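Local coordinates for hydrolase, alpha/beta hydrolase FOLD family (Staphylococcus aureus, PDB 2XMZ), which probably catalyses, as the lyase MenH, the formation of 2-succinyl-6-hydroxy-2,4-cyclohexadiene-1-carboxylate in menaquinone biosynthesis, at residues A[5-10]-A[53-58]; A[24-29]-A[182-187]; A[28-33]-A[176-181]. All blocks are in the same frame, centred on the assembly; numbering follows the deposited sequence. Where two conformers were deposited one is given.

From the N terminus, interaction 1 closes the shortest loop, bringing the edge strand 6-9 against the loop 53-58 that leaves strand 44-48. Interactions 2 and 3 start from the same stretch after strand 17-22, sharing Asp28 and Ser29, and close loops of roughly 150 residues onto helix 181-191 and the turn that precedes it. Interaction 3 closes just inside interaction 2, and interaction 1 crosses both. The three meet at 53-58: His53 NE2 bonds to the backbone N of Leu26, and Gly54 N bonds to Gln179 OE1. Interactions 2 and 3 tie the loop after strand 17-22 to the helical insertion, while interaction 1 fastens the loop after strand 44-48 to the edge strand.

Interaction 1 (A[5-10]-A[53-58]); sequences HYKFYE and HGEDQS
Glu55 and Asp56, at the end of a type II' beta turn, face the start of the edge strand 6-9 in the mixed sheet of this alpha/beta hydrolase fold. The turn runs from His53 to Asp56 and is closed by Asp56 N bonding to His53 O at 3.0 Å; Gly54 supplies its positive phi. Glu55 points its side chain toward the strand, and its extended chain crosses the bent chain of Lys7 at about a right angle. Lys7 NZ and Glu55 OE1 form a long salt bridge (3.6 Å, OE2 equally near), but in one of two conformers of each side chain, so it is doubtful as a lasting link. The backbone of Asp56 packs on His5, whose CB comes within 4.0 Å of Asp56 CA. The histidine's CG sits between its backbone N and carbonyl carbon (chi1 67°), and the side chain packs on Leu72 and Ile76 of helix 66-77. The Asp56 carboxylate turns instead to its own loop, where Gly52 N also bonds to OD2. An Asx turn forms as Ser58 N meets OD2 from above the carboxylate plane at 2.9 Å, while Ser58 OG donates to the syn lone pair of OD1 at 2.7 Å.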
loop_
_atom_site.group_PDB
_atom_site.type_symbol
_atom_site.label_atom_id
_atom_site.label_comp_id
_atom_site.label_asym_id
_atom_site.label_seq_id
_atom_site.Cartn_x
_atom_site.Cartn_y
_atom_site.Cartn_z
ATOM N N HIS A 5 1.708 11.582 11.408
ATOM C CA HIS A 5 1.276 10.693 10.350
ATOM C C HIS A 5 2.421 9.987 9.634
ATOM O O HIS A 5 2.173 9.126 8.835
ATOM C CB HIS A 5 0.357 11.419 9.349
ATOM C CG HIS A 5 1.036 12.493 8.550
ATOM N ND1 HIS A 5 1.767 13.510 9.124
ATOM C CD2 HIS A 5 1.055 12.723 7.213
ATOM C CE1 HIS A 5 2.230 14.306 8.175
ATOM N NE2 HIS A 5 1.801 13.857 7.007
ATOM N N TYR A 6 3.669 10.362 9.918
ATOM C CA TYR A 6 4.807 9.616 9.373
ATOM C C TYR A 6 5.925 9.454 10.400
ATOM O O TYR A 6 6.092 10.297 11.282
ATOM C CB TYR A 6 5.313 10.236 8.051
ATOM C CG TYR A 6 6.275 11.394 8.212
ATOM C CD1 TYR A 6 5.810 12.694 8.429
ATOM C CD2 TYR A 6 7.647 11.192 8.134
ATOM C CE1 TYR A 6 6.689 13.757 8.588
ATOM C CE2 TYR A 6 8.542 12.246 8.291
ATOM C CZ TYR A 6 8.052 13.526 8.509
ATOM O OH TYR A 6 8.934 14.568 8.660
ATOM N N LYS A 7 6.673 8.358 10.284
ATOM C CA LYS A 7 7.813 8.090 11.162
ATOM C C LYS A 7 9.081 7.874 10.319
ATOM O O LYS A 7 9.040 7.264 9.247
ATOM C CB LYS A 7 7.532 6.890 12.077
ATOM C CG LYS A 7 6.258 7.044 12.970
ATOM C CD LYS A 7 5.679 5.686 13.363
ATOM C CE LYS A 7 4.341 5.811 14.089
ATOM N NZ LYS A 7 4.491 6.385 15.451
ATOM N N PHE A 8 10.196 8.414 10.796
ATOM C CA PHE A 8 11.473 8.295 10.105
ATOM C C PHE A 8 12.385 7.497 11.006
ATOM O O PHE A 8 12.536 7.807 12.206
ATOM C CB PHE A 8 12.090 9.676 9.839
ATOM C CG PHE A 8 13.358 9.629 9.044
ATOM C CD1 PHE A 8 13.326 9.776 7.662
ATOM C CD2 PHE A 8 14.588 9.428 9.670
ATOM C CE1 PHE A 8 14.491 9.731 6.909
ATOM C CE2 PHE A 8 15.772 9.374 8.916
ATOM C CZ PHE A 8 15.720 9.530 7.542
ATOM N N TYR A 9 12.978 6.469 10.421
ATOM C CA TYR A 9 13.900 5.592 11.109
ATOM C C TYR A 9 15.260 5.765 10.455
ATOM O O TYR A 9 15.447 5.374 9.302
ATOM C CB TYR A 9 13.419 4.138 11.003
ATOM C CG TYR A 9 12.034 3.917 11.578
ATOM C CD1 TYR A 9 11.868 3.560 12.928
ATOM C CD2 TYR A 9 10.889 4.067 10.786
ATOM C CE1 TYR A 9 10.610 3.353 13.461
ATOM C CE2 TYR A 9 9.606 3.869 11.322
ATOM C CZ TYR A 9 9.486 3.507 12.658
ATOM O OH TYR A 9 8.248 3.290 13.204
ATOM N N GLU A 10 16.190 6.383 11.181
ATOM C CA GLU A 10 17.542 6.595 10.682
ATOM C C GLU A 10 18.232 5.258 10.412
ATOM O O GLU A 10 18.206 4.357 11.254
ATOM C CB GLU A 10 18.380 7.385 11.700
ATOM C CG GLU A 10 18.426 8.903 11.494
ATOM C CD GLU A 10 19.421 9.369 10.404
ATOM O OE1 GLU A 10 20.649 9.106 10.517
ATOM O OE2 GLU A 10 18.965 10.029 9.440
ATOM N N HIS A 53 -6.176 6.612 8.446
ATOM C CA HIS A 53 -5.580 5.404 9.021
ATOM C C HIS A 53 -4.533 5.661 10.099
ATOM O O HIS A 53 -3.709 6.596 9.991
ATOM C CB HIS A 53 -4.949 4.544 7.926
ATOM C CG HIS A 53 -5.949 3.958 6.975
ATOM N ND1 HIS A 53 -6.684 4.729 6.101
ATOM C CD2 HIS A 53 -6.371 2.686 6.801
ATOM C CE1 HIS A 53 -7.500 3.952 5.409
ATOM N NE2 HIS A 53 -7.327 2.707 5.813
ATOM N N GLY A 54 -4.532 4.776 11.106
ATOM C CA GLY A 54 -3.562 4.843 12.189
ATOM C C GLY A 54 -3.496 6.217 12.813
ATOM O O GLY A 54 -4.495 6.730 13.320
ATOM N N GLU A 55 -2.309 6.817 12.764
ATOM C CA GLU A 55 -2.085 8.074 13.464
ATOM C C GLU A 55 -2.351 9.300 12.596
ATOM O O GLU A 55 -2.073 10.414 13.003
ATOM C CB GLU A 55 -0.686 8.078 14.093
ATOM C CG GLU A 55 -0.590 7.124 15.309
ATOM C CD GLU A 55 0.754 7.186 16.028
ATOM O OE1 GLU A 55 1.128 6.185 16.663
ATOM O OE2 GLU A 55 1.443 8.225 15.958
ATOM N N ASP A 56 -2.909 9.084 11.401
ATOM C CA ASP A 56 -3.244 10.185 10.517
ATOM C C ASP A 56 -4.220 11.153 11.168
ATOM O O ASP A 56 -5.138 10.745 11.889
ATOM C CB ASP A 56 -3.849 9.679 9.208
ATOM C CG ASP A 56 -4.441 10.799 8.390
ATOM O OD1 ASP A 56 -3.654 11.490 7.691
ATOM O OD2 ASP A 56 -5.676 11.021 8.502
ATOM N N GLN A 57 -4.013 12.441 10.910
ATOM C CA GLN A 57 -4.920 13.463 11.394
ATOM C C GLN A 57 -5.437 14.392 10.287
ATOM O O GLN A 57 -5.672 15.572 10.520
ATOM C CB GLN A 57 -4.297 14.268 12.564
ATOM C CG GLN A 57 -3.969 13.460 13.833
ATOM C CD GLN A 57 -3.062 14.205 14.814
ATOM O OE1 GLN A 57 -2.113 14.889 14.416
ATOM N NE2 GLN A 57 -3.341 14.056 16.098
ATOM N N SER A 58 -5.596 13.849 9.090
ATOM C CA SER A 58 -6.280 14.531 7.996
ATOM C C SER A 58 -7.705 14.976 8.418
ATOM O O SER A 58 -8.444 14.220 9.077
ATOM C CB SER A 58 -6.338 13.625 6.776
ATOM O OG SER A 58 -5.032 13.375 6.249
#

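Interaction 2 (A[24-29]-A[182-187]); sequences GFLSDS and HKMAKA
Met184 on helix 181-191 pushes its thioether against Phe25 and Leu26, in the loop that follows strand 17-22 of the alpha/beta hydrolase sheet. The first kind of contact is Met-aromatic: SD lies 4.5 Å from the centroid of the Phe25 ring and 34° off the ring normal, an oblique approach. Bends at chi2 (-62°) and chi3 (97°) fold the methionine chain so that its sulfur touches both the ring and the Leu26 backbone, with Met184 SD 3.7 Å from Leu26 CA.

A second kind sets a backbone oxygen at the ring edge, Phe25 CE1 standing 3.7 Å from Met184 O.

The remaining contacts are purely apolar. Leu26 CD2 touches Met184 CG at 3.8 Å, and one turn on, the methyl of Ala187 reaches the ring edge, Phe25 CE1 to Ala187 CB 4.3 Å. Helix 145-152 packs on the loop as well: Trp152 meets Phe25 edge-to-face, and Phe148 touches both Phe25 and Leu26. Phe25 thus lies among the helices inserted above the sheet, near the residues of a probable Ser-His-Asp triad without touching them.

No hydrogen bond joins the two segments. Their association therefore rests on dispersion and the fit of sulfur, ring and methyl groups in a buried setting, to which the carbonyl oxygen at the slightly positive ring edge probably adds a weak electrostatic attraction, while the polar backbone N of Leu26 is satisfied elsewhere, by His53 NE2.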
loop_
_atom_site.group_PDB
_atom_site.type_symbol
_atom_site.label_atom_id
_atom_site.label_comp_id
_atom_site.label_asym_id
_atom_site.label_seq_id
_atom_site.Cartn_x
_atom_site.Cartn_y
_atom_site.Cartn_z
ATOM N N GLY A 24 -1.897 -0.747 3.740
ATOM C CA GLY A 24 -3.165 -1.019 3.072
ATOM C C GLY A 24 -4.370 -0.548 3.895
ATOM O O GLY A 24 -4.213 -0.033 5.012
ATOM N N PHE A 25 -5.552 -0.733 3.329
ATOM C CA PHE A 25 -6.816 -0.364 3.937
ATOM C C PHE A 25 -7.037 -1.076 5.270
ATOM O O PHE A 25 -6.667 -2.254 5.425
ATOM C CB PHE A 25 -7.965 -0.667 2.974
ATOM C CG PHE A 25 -9.313 -0.303 3.531
ATOM C CD1 PHE A 25 -9.643 1.036 3.741
ATOM C CD2 PHE A 25 -10.238 -1.284 3.851
ATOM C CE1 PHE A 25 -10.867 1.394 4.255
ATOM C CE2 PHE A 25 -11.490 -0.944 4.373
ATOM C CZ PHE A 25 -11.811 0.403 4.578
ATOM N N LEU A 26 -7.632 -0.376 6.228
ATOM C CA LEU A 26 -7.998 -0.966 7.524
ATOM C C LEU A 26 -6.765 -1.407 8.302
ATOM O O LEU A 26 -6.779 -2.413 9.022
ATOM C CB LEU A 26 -8.930 -2.174 7.349
ATOM C CG LEU A 26 -10.424 -2.223 7.687
ATOM C CD1 LEU A 26 -10.852 -3.690 7.835
ATOM C CD2 LEU A 26 -10.827 -1.448 8.919
ATOM N N SER A 27 -5.688 -0.659 8.151
ATOM C CA SER A 27 -4.416 -1.039 8.730
ATOM C C SER A 27 -3.655 0.247 8.840
ATOM O O SER A 27 -4.223 1.314 8.627
ATOM C CB SER A 27 -3.693 -2.028 7.804
ATOM O OG SER A 27 -2.378 -2.320 8.263
ATOM N N ASP A 28 -2.384 0.169 9.219
ATOM C CA ASP A 28 -1.563 1.351 9.247
ATOM C C ASP A 28 -0.110 0.909 9.212
ATOM O O ASP A 28 0.201 -0.278 8.973
ATOM C CB ASP A 28 -1.891 2.267 10.462
ATOM C CG ASP A 28 -1.843 1.547 11.791
ATOM O OD1 ASP A 28 -2.854 1.573 12.534
ATOM O OD2 ASP A 28 -0.802 0.962 12.135
ATOM N N SER A 29 0.767 1.858 9.506
ATOM C CA SER A 29 2.204 1.629 9.433
ATOM C C SER A 29 2.709 0.520 10.345
ATOM O O SER A 29 3.789 -0.022 10.105
ATOM C CB SER A 29 2.935 2.913 9.742
ATOM O OG SER A 29 2.734 3.816 8.659
ATOM N N HIS A 182 -15.649 5.605 11.143
ATOM C CA HIS A 182 -16.015 6.806 10.384
ATOM C C HIS A 182 -14.897 7.237 9.418
ATOM O O HIS A 182 -15.166 7.635 8.262
ATOM C CB HIS A 182 -16.513 7.943 11.316
ATOM C CG HIS A 182 -15.411 8.709 11.989
ATOM N ND1 HIS A 182 -14.818 8.292 13.163
ATOM C CD2 HIS A 182 -14.791 9.865 11.647
ATOM C CE1 HIS A 182 -13.878 9.159 13.516
ATOM N NE2 HIS A 182 -13.844 10.124 12.614
ATOM N N LYS A 183 -13.640 7.117 9.861
ATOM C CA LYS A 183 -12.517 7.398 8.989
ATOM C C LYS A 183 -12.351 6.351 7.900
ATOM O O LYS A 183 -12.028 6.704 6.776
ATOM C CB LYS A 183 -11.202 7.571 9.769
ATOM C CG LYS A 183 -11.230 8.779 10.661
ATOM C CD LYS A 183 -9.889 9.065 11.324
ATOM C CE LYS A 183 -10.004 10.310 12.215
ATOM N NZ LYS A 183 -8.669 10.724 12.713
ATOM N N MET A 184 -12.575 5.071 8.229
ATOM C CA MET A 184 -12.515 4.021 7.223
ATOM C C MET A 184 -13.559 4.288 6.142
ATOM O O MET A 184 -13.277 4.134 4.966
ATOM C CB MET A 184 -12.696 2.632 7.867
ATOM C CG MET A 184 -11.567 2.272 8.856
ATOM S SD MET A 184 -9.943 2.191 7.994
ATOM C CE MET A 184 -9.282 3.828 8.328
ATOM N N ALA A 185 -14.747 4.716 6.554
ATOM C CA ALA A 185 -15.815 5.063 5.616
ATOM C C ALA A 185 -15.386 6.199 4.678
ATOM O O ALA A 185 -15.579 6.110 3.465
ATOM C CB ALA A 185 -17.099 5.445 6.380
ATOM N N LYS A 186 -14.769 7.246 5.235
ATOM C CA LYS A 186 -14.356 8.361 4.440
ATOM C C LYS A 186 -13.253 7.919 3.489
ATOM O O LYS A 186 -13.285 8.286 2.331
ATOM C CB LYS A 186 -13.964 9.572 5.297
ATOM C CG LYS A 186 -13.609 10.812 4.461
ATOM C CD LYS A 186 -13.307 12.011 5.336
ATOM C CE LYS A 186 -12.752 13.197 4.521
ATOM N NZ LYS A 186 -13.701 13.633 3.456
ATOM N N ALA A 187 -12.287 7.120 3.971
ATOM C CA ALA A 187 -11.242 6.574 3.088
ATOM C C ALA A 187 -11.852 5.861 1.878
ATOM O O ALA A 187 -11.439 6.103 0.734
ATOM C CB ALA A 187 -10.290 5.628 3.860
#

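Interaction 3 (A[28-33]-A[176-181]); sequences DSRTYH and RLSQSP
Asp28 and Arg30 present a paired carboxylate and guanidinium to Ser178 and Gln179, joining the loop and 3-10 turn after strand 17-22 of the alpha/beta hydrolase fold to the link between helices 166-177 and 181-191. Asp28 also forms an Asx turn, its OD2 accepting from Arg30 N through the anti lone pair. The arginine chain, bent at chi3 (-60°), folds back so that its guanidinium grips the carboxylate side-on, and NE and NH2 each meet one carboxylate oxygen on its syn lone pair. Arg30 NE reaches Asp28 OD2 at 2.9 Å in the guanidinium plane and almost straight, at 176°; Arg30 NH2 takes Asp28 OD1 at 2.7 Å, tilted slightly from that plane.

The amide of Gln179 approaches differently. Its plane stands 64° from the carboxylate, and Gln179 NE2 donates to Asp28 OD1 at 2.8 Å from above the carboxylate plane, although the oxygen lies within the plane of the amide itself. The amide is also steeply inclined to the guanidinium. Both carboxylate oxygens consequently accept two bonds each, which should fix the rotation of this buried group and probably favours its charged form. The glutamine is itself positioned at both ends, NE2 bonding to Gln175 O and OE1 to Gly54 N.

Ser178 meets the guanidinium at its edge. Its OG, set between its backbone N and carbonyl carbon, is also hydrogen-bonded to Gln175 O, and it accepts from Arg30 NH2 in a fairly straight bond, Arg30 NH2 to Ser178 OG 2.8 Å.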
loop_
_atom_site.group_PDB
_atom_site.type_symbol
_atom_site.label_atom_id
_atom_site.label_comp_id
_atom_site.label_asym_id
_atom_site.label_seq_id
_atom_site.Cartn_x
_atom_site.Cartn_y
_atom_site.Cartn_z
ATOM N N ASP A 28 -2.384 0.169 9.219
ATOM C CA ASP A 28 -1.563 1.351 9.247
ATOM C C ASP A 28 -0.110 0.909 9.212
ATOM O O ASP A 28 0.201 -0.278 8.973
ATOM C CB ASP A 28 -1.891 2.267 10.462
ATOM C CG ASP A 28 -1.843 1.547 11.791
ATOM O OD1 ASP A 28 -2.854 1.573 12.534
ATOM O OD2 ASP A 28 -0.802 0.962 12.135
ATOM N N SER A 29 0.767 1.858 9.506
ATOM C CA SER A 29 2.204 1.629 9.433
ATOM C C SER A 29 2.709 0.520 10.345
ATOM O O SER A 29 3.789 -0.022 10.105
ATOM C CB SER A 29 2.935 2.913 9.742
ATOM O OG SER A 29 2.734 3.816 8.659
ATOM N N ARG A 30 1.947 0.192 11.392
ATOM C CA ARG A 30 2.350 -0.881 12.276
ATOM C C ARG A 30 2.530 -2.221 11.558
ATOM O O ARG A 30 3.239 -3.072 12.074
ATOM C CB ARG A 30 1.369 -1.073 13.435
ATOM C CG ARG A 30 1.485 -0.038 14.544
ATOM C CD ARG A 30 0.328 -0.215 15.504
ATOM N NE ARG A 30 -0.955 -0.036 14.830
ATOM C CZ ARG A 30 -2.138 -0.285 15.379
ATOM N NH1 ARG A 30 -2.212 -0.752 16.620
ATOM N NH2 ARG A 30 -3.242 -0.088 14.663
ATOM N N THR A 31 1.868 -2.416 10.417
ATOM C CA THR A 31 2.027 -3.626 9.604
ATOM C C THR A 31 3.487 -3.871 9.184
ATOM O O THR A 31 3.862 -5.009 8.885
ATOM C CB THR A 31 1.102 -3.619 8.349
ATOM O OG1 THR A 31 1.122 -4.905 7.727
ATOM C CG2 THR A 31 1.544 -2.560 7.323
ATOM N N TYR A 32 4.308 -2.814 9.171
ATOM C CA TYR A 32 5.723 -2.951 8.752
ATOM C C TYR A 32 6.677 -3.086 9.926
ATOM O O TYR A 32 7.897 -3.192 9.749
ATOM C CB TYR A 32 6.110 -1.783 7.860
ATOM C CG TYR A 32 5.250 -1.733 6.625
ATOM C CD1 TYR A 32 5.210 -2.814 5.747
ATOM C CD2 TYR A 32 4.452 -0.636 6.359
ATOM C CE1 TYR A 32 4.400 -2.801 4.631
ATOM C CE2 TYR A 32 3.634 -0.599 5.240
ATOM C CZ TYR A 32 3.616 -1.680 4.378
ATOM O OH TYR A 32 2.818 -1.652 3.267
ATOM N N HIS A 33 6.093 -3.126 11.128
ATOM C CA HIS A 33 6.827 -3.169 12.405
ATOM C C HIS A 33 8.029 -4.105 12.433
ATOM O O HIS A 33 9.146 -3.691 12.754
ATOM C CB HIS A 33 5.865 -3.516 13.569
ATOM C CG HIS A 33 5.278 -4.905 13.500
ATOM N ND1 HIS A 33 4.460 -5.325 12.471
ATOM C CD2 HIS A 33 5.396 -5.964 14.340
ATOM C CE1 HIS A 33 4.092 -6.576 12.682
ATOM N NE2 HIS A 33 4.650 -6.989 13.808
ATOM N N ARG A 176 -6.877 -3.785 12.605
ATOM C CA ARG A 176 -8.148 -3.439 11.963
ATOM C C ARG A 176 -9.152 -2.813 12.971
ATOM O O ARG A 176 -9.778 -1.779 12.691
ATOM C CB ARG A 176 -8.755 -4.685 11.292
ATOM C CG ARG A 176 -7.870 -5.299 10.162
ATOM C CD ARG A 176 -8.543 -6.533 9.582
ATOM N NE ARG A 176 -7.929 -7.001 8.338
ATOM C CZ ARG A 176 -8.023 -8.245 7.875
ATOM N NH1 ARG A 176 -8.701 -9.174 8.548
ATOM N NH2 ARG A 176 -7.437 -8.559 6.724
ATOM N N LEU A 177 -9.285 -3.441 14.142
ATOM C CA LEU A 177 -10.246 -3.013 15.177
ATOM C C LEU A 177 -9.907 -1.643 15.747
ATOM O O LEU A 177 -10.780 -0.932 16.274
ATOM C CB LEU A 177 -10.328 -4.050 16.304
ATOM C CG LEU A 177 -10.941 -5.423 15.954
ATOM C CD1 LEU A 177 -10.899 -6.383 17.156
ATOM C CD2 LEU A 177 -12.354 -5.278 15.439
ATOM N N SER A 178 -8.636 -1.263 15.648
ATOM C CA SER A 178 -8.217 0.018 16.195
ATOM C C SER A 178 -8.478 1.154 15.213
ATOM O O SER A 178 -8.365 2.319 15.576
ATOM C CB SER A 178 -6.747 -0.008 16.559
ATOM O OG SER A 178 -5.992 -0.005 15.371
ATOM N N GLN A 179 -8.844 0.830 13.976
ATOM C CA GLN A 179 -9.145 1.884 13.012
ATOM C C GLN A 179 -10.471 2.524 13.362
ATOM O O GLN A 179 -11.352 1.875 13.903
ATOM C CB GLN A 179 -9.166 1.345 11.572
ATOM C CG GLN A 179 -7.855 0.702 11.114
ATOM C CD GLN A 179 -6.628 1.576 11.395
ATOM O OE1 GLN A 179 -6.646 2.785 11.145
ATOM N NE2 GLN A 179 -5.555 0.956 11.907
ATOM N N SER A 180 -10.592 3.816 13.098
ATOM C CA SER A 180 -11.850 4.526 13.316
ATOM C C SER A 180 -12.820 4.213 12.166
ATOM O O SER A 180 -12.492 4.481 10.994
ATOM C CB SER A 180 -11.555 6.014 13.366
ATOM O OG SER A 180 -12.748 6.736 13.517
ATOM N N PRO A 181 -13.999 3.639 12.479
ATOM C CA PRO A 181 -14.927 3.276 11.383
ATOM C C PRO A 181 -15.403 4.452 10.524
ATOM O O PRO A 181 -15.514 4.306 9.299
ATOM C CB PRO A 181 -16.114 2.616 12.103
ATOM C CG PRO A 181 -15.992 3.021 13.551
ATOM C CD PRO A 181 -14.502 3.200 13.798
#